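Local coordinates for cobalamin biosynthesis protein CobN (Mycobacterium tuberculosis, PDB 7C6O), which probably serves as the catalytic subunit of cobaltochelatase, the ATP-dependent enzyme that inserts cobalt into the corrin ring during cobalamin biosynthesis, at residues 110-115 against 125-130; 43-48 against 83-88; 131-136 against 154-159. One frame throughout, in Å; residues are numbered along the deposited sequence.

Interaction 1: 110-115 against 125-130; sequences AVLVSG and DRSTVA. With NA (sodium ion), chain F.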
# COMPACT_ATOMS: atom_id res chain seq x y z
N ALA A 110 16.02 37.54 40.84
CA ALA A 110 15.69 37.03 39.52
C ALA A 110 16.95 36.62 38.78
O ALA A 110 17.91 37.40 38.68
CB ALA A 110 14.92 38.08 38.71
N VAL A 111 16.95 35.39 38.26
CA VAL A 111 18.04 34.85 37.46
C VAL A 111 17.55 34.76 36.02
O VAL A 111 16.61 34.01 35.73
CB VAL A 111 18.49 33.48 37.98
CG1 VAL A 111 19.80 33.05 37.33
CG2 VAL A 111 18.63 33.50 39.51
N LEU A 112 18.19 35.51 35.12
CA LEU A 112 17.78 35.57 33.72
C LEU A 112 18.85 34.91 32.86
O LEU A 112 20.00 35.35 32.86
CB LEU A 112 17.57 37.02 33.28
CG LEU A 112 16.73 37.92 34.18
CD1 LEU A 112 16.72 39.35 33.62
CD2 LEU A 112 15.32 37.39 34.33
N VAL A 113 18.47 33.87 32.13
CA VAL A 113 19.40 33.15 31.27
C VAL A 113 18.76 32.94 29.90
O VAL A 113 17.54 32.99 29.73
CB VAL A 113 19.84 31.80 31.88
CG1 VAL A 113 20.50 32.01 33.24
CG2 VAL A 113 18.65 30.86 31.99
N SER A 114 19.62 32.68 28.92
CA SER A 114 19.20 32.52 27.54
C SER A 114 19.02 31.04 27.20
O SER A 114 19.69 30.17 27.76
CB SER A 114 20.23 33.15 26.60
OG SER A 114 19.92 32.88 25.24
N GLY A 115 18.10 30.77 26.27
CA GLY A 115 17.96 29.43 25.74
C GLY A 115 18.99 29.09 24.68
O GLY A 115 19.14 27.92 24.32
N ASP A 125 23.36 40.78 33.01
CA ASP A 125 23.45 42.05 33.70
C ASP A 125 22.12 42.50 34.29
O ASP A 125 22.10 43.11 35.36
CB ASP A 125 24.00 43.13 32.76
CG ASP A 125 25.45 42.89 32.38
OD1 ASP A 125 26.17 42.24 33.17
OD2 ASP A 125 25.86 43.35 31.30
N ARG A 126 21.01 42.19 33.62
CA ARG A 126 19.70 42.59 34.14
C ARG A 126 19.23 41.72 35.30
O ARG A 126 18.33 42.15 36.04
CB ARG A 126 18.65 42.54 33.02
CG ARG A 126 18.73 43.69 32.04
CD ARG A 126 17.62 43.59 31.00
NE ARG A 126 17.71 44.67 30.02
CZ ARG A 126 17.15 45.86 30.17
NH1 ARG A 126 16.46 46.13 31.27
NH2 ARG A 126 17.29 46.78 29.23
N SER A 127 19.80 40.53 35.47
CA SER A 127 19.48 39.71 36.63
C SER A 127 19.75 40.48 37.92
O SER A 127 20.70 41.26 38.01
CB SER A 127 20.31 38.42 36.61
OG SER A 127 20.15 37.71 35.40
N THR A 128 18.90 40.26 38.92
CA THR A 128 19.07 40.90 40.21
C THR A 128 19.88 40.05 41.19
O THR A 128 19.82 40.28 42.40
CB THR A 128 17.71 41.27 40.81
OG1 THR A 128 16.84 40.13 40.80
CG2 THR A 128 17.06 42.39 39.99
N VAL A 129 20.62 39.06 40.68
CA VAL A 129 21.64 38.35 41.44
C VAL A 129 22.99 38.76 40.89
O VAL A 129 23.07 39.53 39.92
CB VAL A 129 21.44 36.82 41.36
CG1 VAL A 129 20.13 36.42 42.01
CG2 VAL A 129 21.50 36.36 39.91
N ALA A 130 24.07 38.27 41.48
CA ALA A 130 25.40 38.52 40.93
C ALA A 130 25.52 37.89 39.55
O ALA A 130 24.87 36.89 39.23
CB ALA A 130 26.48 37.96 41.86
NA NA F . 22.39 42.81 37.73
O HOH W 1 23.82 40.73 37.34
O HOH W 2 22.92 42.40 40.08
O HOH W 3 20.77 44.63 38.06
O HOH W 4 24.33 44.31 37.61
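Ser127 and Thr128 meet the edge of strand 110-114 with their hydroxyls, each taking a backbone N-H that a further strand might otherwise have bonded. Leu112 N gives its hydrogen to Ser127 OG at 3.0 Å, with an N-H...O angle of 153°. Two residues back on the strand, Ala110 N donates to Thr128 OG1 over 2.7 Å. The Thr128 hydroxyl is placed for this by a chi1 of 52°, which tucks OG1 between the two backbone arms of its own residue. A weak return bond runs from Thr128 N to Ala110 O at 3.0 Å, bent to 134°, so Ala110 is held through both its N-H and its carbonyl.

Apolar atoms flank this polar seam. Leu112 CD1 lies 3.8 Å from Arg126 CB, touching only the root of a side chain whose guanidinium leads away to a salt bridge with Glu122. On the other face of the strand, Val111 CG2 meets Val129 CG2 at 4.1 Å.

Further out, Ser127 is fixed from two sides. Its hydroxyl is also hydrogen-bonded to Leu123 O in the last turn of helix 121-126. Its carbonyl turns outward to coordinate a sodium ion, which lies 2.3 Å from Ser127 O. Asp125 O is a second, adjacent ligand at 2.4 Å, and four waters complete an octahedron. Two of these waters also donate to Val129 O, tying the ion to the chain beyond the helix end.

Held by two neutral main-chain carbonyls and four waters, with the Asp125 carboxylate not among its ligands, the sodium ion satisfies carbonyls that the helix no longer bonds at its C-terminus and may offset the partial negative charge gathered there.

Interaction 2: 43-48 against 83-88; sequences LLLSTS and SIVVIR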
# COMPACT_ATOMS: atom_id res chain seq x y z
N LEU A 43 10.85 29.48 41.49
CA LEU A 43 9.97 29.54 40.33
C LEU A 43 10.81 29.49 39.06
O LEU A 43 11.68 30.34 38.86
CB LEU A 43 9.12 30.82 40.37
CG LEU A 43 8.21 31.08 39.16
CD1 LEU A 43 7.21 29.95 38.99
CD2 LEU A 43 7.50 32.41 39.31
N LEU A 44 10.56 28.48 38.22
CA LEU A 44 11.24 28.32 36.95
C LEU A 44 10.29 28.67 35.82
O LEU A 44 9.26 28.00 35.64
CB LEU A 44 11.75 26.88 36.79
CG LEU A 44 12.40 26.55 35.44
CD1 LEU A 44 13.62 27.43 35.20
CD2 LEU A 44 12.77 25.07 35.38
N LEU A 45 10.62 29.71 35.07
CA LEU A 45 9.84 30.14 33.90
C LEU A 45 10.71 29.91 32.67
O LEU A 45 11.64 30.67 32.41
CB LEU A 45 9.44 31.61 34.02
CG LEU A 45 8.65 32.01 35.27
CD1 LEU A 45 8.58 33.52 35.40
CD2 LEU A 45 7.26 31.40 35.24
N SER A 46 10.40 28.86 31.91
CA SER A 46 11.18 28.51 30.74
C SER A 46 10.26 28.19 29.57
O SER A 46 9.24 27.52 29.74
CB SER A 46 12.10 27.31 31.00
OG SER A 46 12.87 27.00 29.85
N THR A 47 10.62 28.67 28.39
CA THR A 47 9.89 28.31 27.19
C THR A 47 10.23 26.92 26.69
O THR A 47 9.66 26.47 25.69
CB THR A 47 10.16 29.33 26.08
OG1 THR A 47 11.57 29.51 25.93
CG2 THR A 47 9.51 30.67 26.43
N SER A 48 11.15 26.22 27.36
CA SER A 48 11.47 24.83 27.06
C SER A 48 10.75 23.95 28.08
O SER A 48 11.11 23.95 29.26
CB SER A 48 12.97 24.59 27.10
OG SER A 48 13.26 23.21 27.09
N SER A 83 10.70 32.37 46.29
CA SER A 83 11.85 32.99 46.93
C SER A 83 12.92 33.38 45.93
O SER A 83 13.67 34.35 46.16
CB SER A 83 12.46 32.04 47.97
OG SER A 83 11.50 31.65 48.94
N ILE A 84 13.03 32.63 44.83
CA ILE A 84 13.93 32.92 43.73
C ILE A 84 13.18 32.63 42.44
O ILE A 84 12.39 31.68 42.38
CB ILE A 84 15.23 32.09 43.79
CG1 ILE A 84 15.91 32.23 45.15
CG2 ILE A 84 16.19 32.49 42.69
CD1 ILE A 84 17.11 31.33 45.31
N VAL A 85 13.42 33.43 41.41
CA VAL A 85 12.82 33.22 40.10
C VAL A 85 13.93 33.02 39.08
O VAL A 85 14.94 33.73 39.10
CB VAL A 85 11.91 34.40 39.69
CG1 VAL A 85 11.13 34.04 38.42
CG2 VAL A 85 10.96 34.75 40.81
N VAL A 86 13.73 32.05 38.19
CA VAL A 86 14.64 31.79 37.07
C VAL A 86 13.83 31.86 35.79
O VAL A 86 12.79 31.21 35.67
CB VAL A 86 15.32 30.42 37.20
CG1 VAL A 86 16.22 30.16 36.00
CG2 VAL A 86 16.11 30.35 38.49
N ILE A 87 14.32 32.65 34.83
CA ILE A 87 13.67 32.81 33.53
C ILE A 87 14.66 32.37 32.45
O ILE A 87 15.80 32.85 32.42
CB ILE A 87 13.23 34.27 33.30
CG1 ILE A 87 12.24 34.70 34.39
CG2 ILE A 87 12.63 34.43 31.92
CD1 ILE A 87 11.86 36.17 34.31
N ARG A 88 14.22 31.46 31.58
CA ARG A 88 15.02 31.00 30.45
C ARG A 88 14.20 31.12 29.18
O ARG A 88 13.18 30.44 29.03
CB ARG A 88 15.49 29.56 30.65
CG ARG A 88 16.42 29.04 29.55
CD ARG A 88 17.17 27.78 30.00
NE ARG A 88 18.13 27.33 28.99
CZ ARG A 88 17.93 26.31 28.16
NH1 ARG A 88 16.79 25.63 28.21
NH2 ARG A 88 18.86 25.98 27.28
O HOH W 5 13.70 28.39 26.78
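Leu45 is the centre of the tight part of this contact, its N-H and its carbonyl both bonded to strand 84-88 and its side chain set between two neighbours. The N-H reaches Val86 O at 2.7 Å in an almost straight bond (176°), and the Leu45 carbonyl accepts from Arg88 N at 2.8 Å. The same ladder begins with Leu43, which bonds Ile84 and Val86, and the two strands run parallel, 11° apart. Beside this ladder, Leu45 CD1 packs 4.0 Å from Val85 CG1 and equally close to Ile87 CG1; helix 72-79 covers this face. Leu44 faces the other way, its CD1 3.9 Å from Val86 CG1, beneath helix 146-161.

Toward the C-terminal ends the packing gives way to polar contacts and water. Arg88 O accepts from Thr47 N at 3.2 Å and also from a water that bonds Thr47 OG1. Ser46 OG, placed anti to its backbone nitrogen (chi1 -179°), accepts from Ser48 N at 3.1 Å in an ST turn. It lies near the plane of the Arg88 guanidinium, at its edge, and both groups are joined through Asp51, which bonds the serine and forms a salt bridge with the arginine.

Parallel strands in the order 2-1-3-4, with helices on both faces, are consistent with a Rossmann-like alpha/beta domain, the strand order matching the start of the flavodoxin order.

Interaction 3: 131-136 against 154-159; sequences AGTALQ and AFLCDT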
# COMPACT_ATOMS: atom_id res chain seq x y z
N ALA A 131 26.37 38.49 38.72
CA ALA A 131 26.53 38.00 37.35
C ALA A 131 26.99 36.55 37.33
O ALA A 131 26.48 35.75 36.53
CB ALA A 131 27.52 38.88 36.58
N GLY A 132 27.92 36.18 38.21
CA GLY A 132 28.39 34.81 38.26
C GLY A 132 27.31 33.82 38.63
O GLY A 132 27.36 32.65 38.22
N THR A 133 26.32 34.25 39.41
CA THR A 133 25.19 33.38 39.73
C THR A 133 24.37 33.08 38.49
O THR A 133 24.02 31.92 38.23
CB THR A 133 24.32 34.03 40.81
OG1 THR A 133 25.14 34.36 41.94
CG2 THR A 133 23.22 33.07 41.25
N ALA A 134 24.07 34.11 37.69
CA ALA A 134 23.32 33.91 36.46
C ALA A 134 24.11 33.07 35.46
O ALA A 134 23.53 32.22 34.77
CB ALA A 134 22.95 35.26 35.85
N LEU A 135 25.42 33.30 35.36
CA LEU A 135 26.23 32.56 34.40
C LEU A 135 26.31 31.08 34.76
O LEU A 135 26.25 30.22 33.88
CB LEU A 135 27.63 33.18 34.31
CG LEU A 135 27.70 34.57 33.69
CD1 LEU A 135 29.01 35.26 34.04
CD2 LEU A 135 27.52 34.50 32.18
N GLN A 136 26.43 30.76 36.05
CA GLN A 136 26.46 29.35 36.44
C GLN A 136 25.09 28.70 36.25
O GLN A 136 25.01 27.55 35.81
CB GLN A 136 26.93 29.21 37.89
CG GLN A 136 27.23 27.77 38.33
CD GLN A 136 28.58 27.26 37.84
OE1 GLN A 136 29.10 27.70 36.82
NE2 GLN A 136 29.16 26.33 38.59
N ALA A 154 19.61 23.79 44.66
CA ALA A 154 20.46 23.94 45.83
C ALA A 154 21.51 25.02 45.62
O ALA A 154 21.81 25.80 46.54
CB ALA A 154 21.11 22.61 46.18
N PHE A 155 22.08 25.09 44.42
CA PHE A 155 23.06 26.14 44.12
C PHE A 155 22.45 27.52 44.31
O PHE A 155 23.06 28.40 44.92
CB PHE A 155 23.58 25.98 42.69
CG PHE A 155 24.34 27.18 42.19
CD1 PHE A 155 25.65 27.40 42.60
CD2 PHE A 155 23.75 28.09 41.33
CE1 PHE A 155 26.35 28.51 42.16
CE2 PHE A 155 24.44 29.20 40.88
CZ PHE A 155 25.75 29.41 41.29
N LEU A 156 21.23 27.73 43.81
CA LEU A 156 20.62 29.04 43.91
C LEU A 156 20.25 29.38 45.35
O LEU A 156 20.46 30.51 45.80
CB LEU A 156 19.38 29.11 43.01
CG LEU A 156 19.70 29.09 41.52
CD1 LEU A 156 18.42 29.01 40.73
CD2 LEU A 156 20.50 30.33 41.15
N CYS A 157 19.70 28.40 46.08
CA CYS A 157 19.35 28.64 47.48
C CYS A 157 20.59 29.00 48.30
O CYS A 157 20.59 30.00 49.03
CB CYS A 157 18.66 27.41 48.06
SG CYS A 157 16.98 27.16 47.46
N ASP A 158 21.65 28.19 48.20
CA ASP A 158 22.85 28.46 48.98
C ASP A 158 23.52 29.76 48.57
O ASP A 158 24.05 30.49 49.42
CB ASP A 158 23.84 27.30 48.85
CG ASP A 158 23.37 26.04 49.57
OD1 ASP A 158 22.22 26.03 50.07
OD2 ASP A 158 24.16 25.08 49.64
N THR A 159 23.51 30.08 47.28
CA THR A 159 24.19 31.27 46.80
C THR A 159 23.40 32.53 47.13
O THR A 159 23.96 33.52 47.61
CB THR A 159 24.42 31.18 45.29
OG1 THR A 159 25.26 30.06 45.00
CG2 THR A 159 25.09 32.45 44.77
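Thr133 and Thr159 have the closest CA atoms, 7.4 Å apart, of two helical segments that run almost exactly antiparallel (172°) with axes a generous 11.0 Å apart. Such a separation is bridged by side chains, and Phe155 spans most of it. Its ring projects across because CG stands opposite the backbone nitrogen (chi1 167°), bringing the rim of the ring to the first helix. There CE2 comes within 3.8 Å of Thr133 O, which lies in the ring plane at the edge.

Over one face of the ring passes Gln136. Its CG sits 4.1 Å from the ring centroid in a CH-pi contact, and its CB touches CZ of Phe155 at 3.6 Å. A bend in the chain at CG then carries the amide onward, its plane turned 50° from that of the ring. The opposite face is flanked by Thr159 OG1, whose proton goes to Phe155 O at 2.8 Å. That carbonyl also receives the helical N-H of Thr159, the two donors arriving from opposite faces of its plane.

With the Thr159 hydroxyl thus turned back onto its own helix, its methyl is presented to the partner: CG2 meets Thr133 OG1 tip to tip at 3.4 Å. Thr133 CG2 reaches deeper, to Leu156 CD2 at 3.9 Å, where Leu156 also rests on Val111, Ile84 and Val86 of the sheet. Phe167 meets the Phe155 ring edge-to-face.

Consecutive helices 131-143 and 146-161 therefore form an antiparallel helical hairpin, laid over one face of a parallel sheet as one helical layer of an alpha/beta/alpha sandwich.

Overall arrangement
All three contacts belong to one small alpha/beta domain near the N-terminus, far from the centre of the chain. Interaction 2 is its buried heart, a strand pair dominated by backbone bonds. Interaction 1 lies one strand further out, at the sheet edge, where serine and threonine hydroxyls replace a neighbouring strand and a hydrated sodium ion faces solvent. The two share the sheet directly: Val111 bonds Val85 and Ile87. Interaction 3 joins helices through van der Waals and CH-pi contacts, and a leucine of its second helix touches both of the other contacts. Chemistry thus shifts from backbone ladder to side-chain interlock to ion-bound helix end.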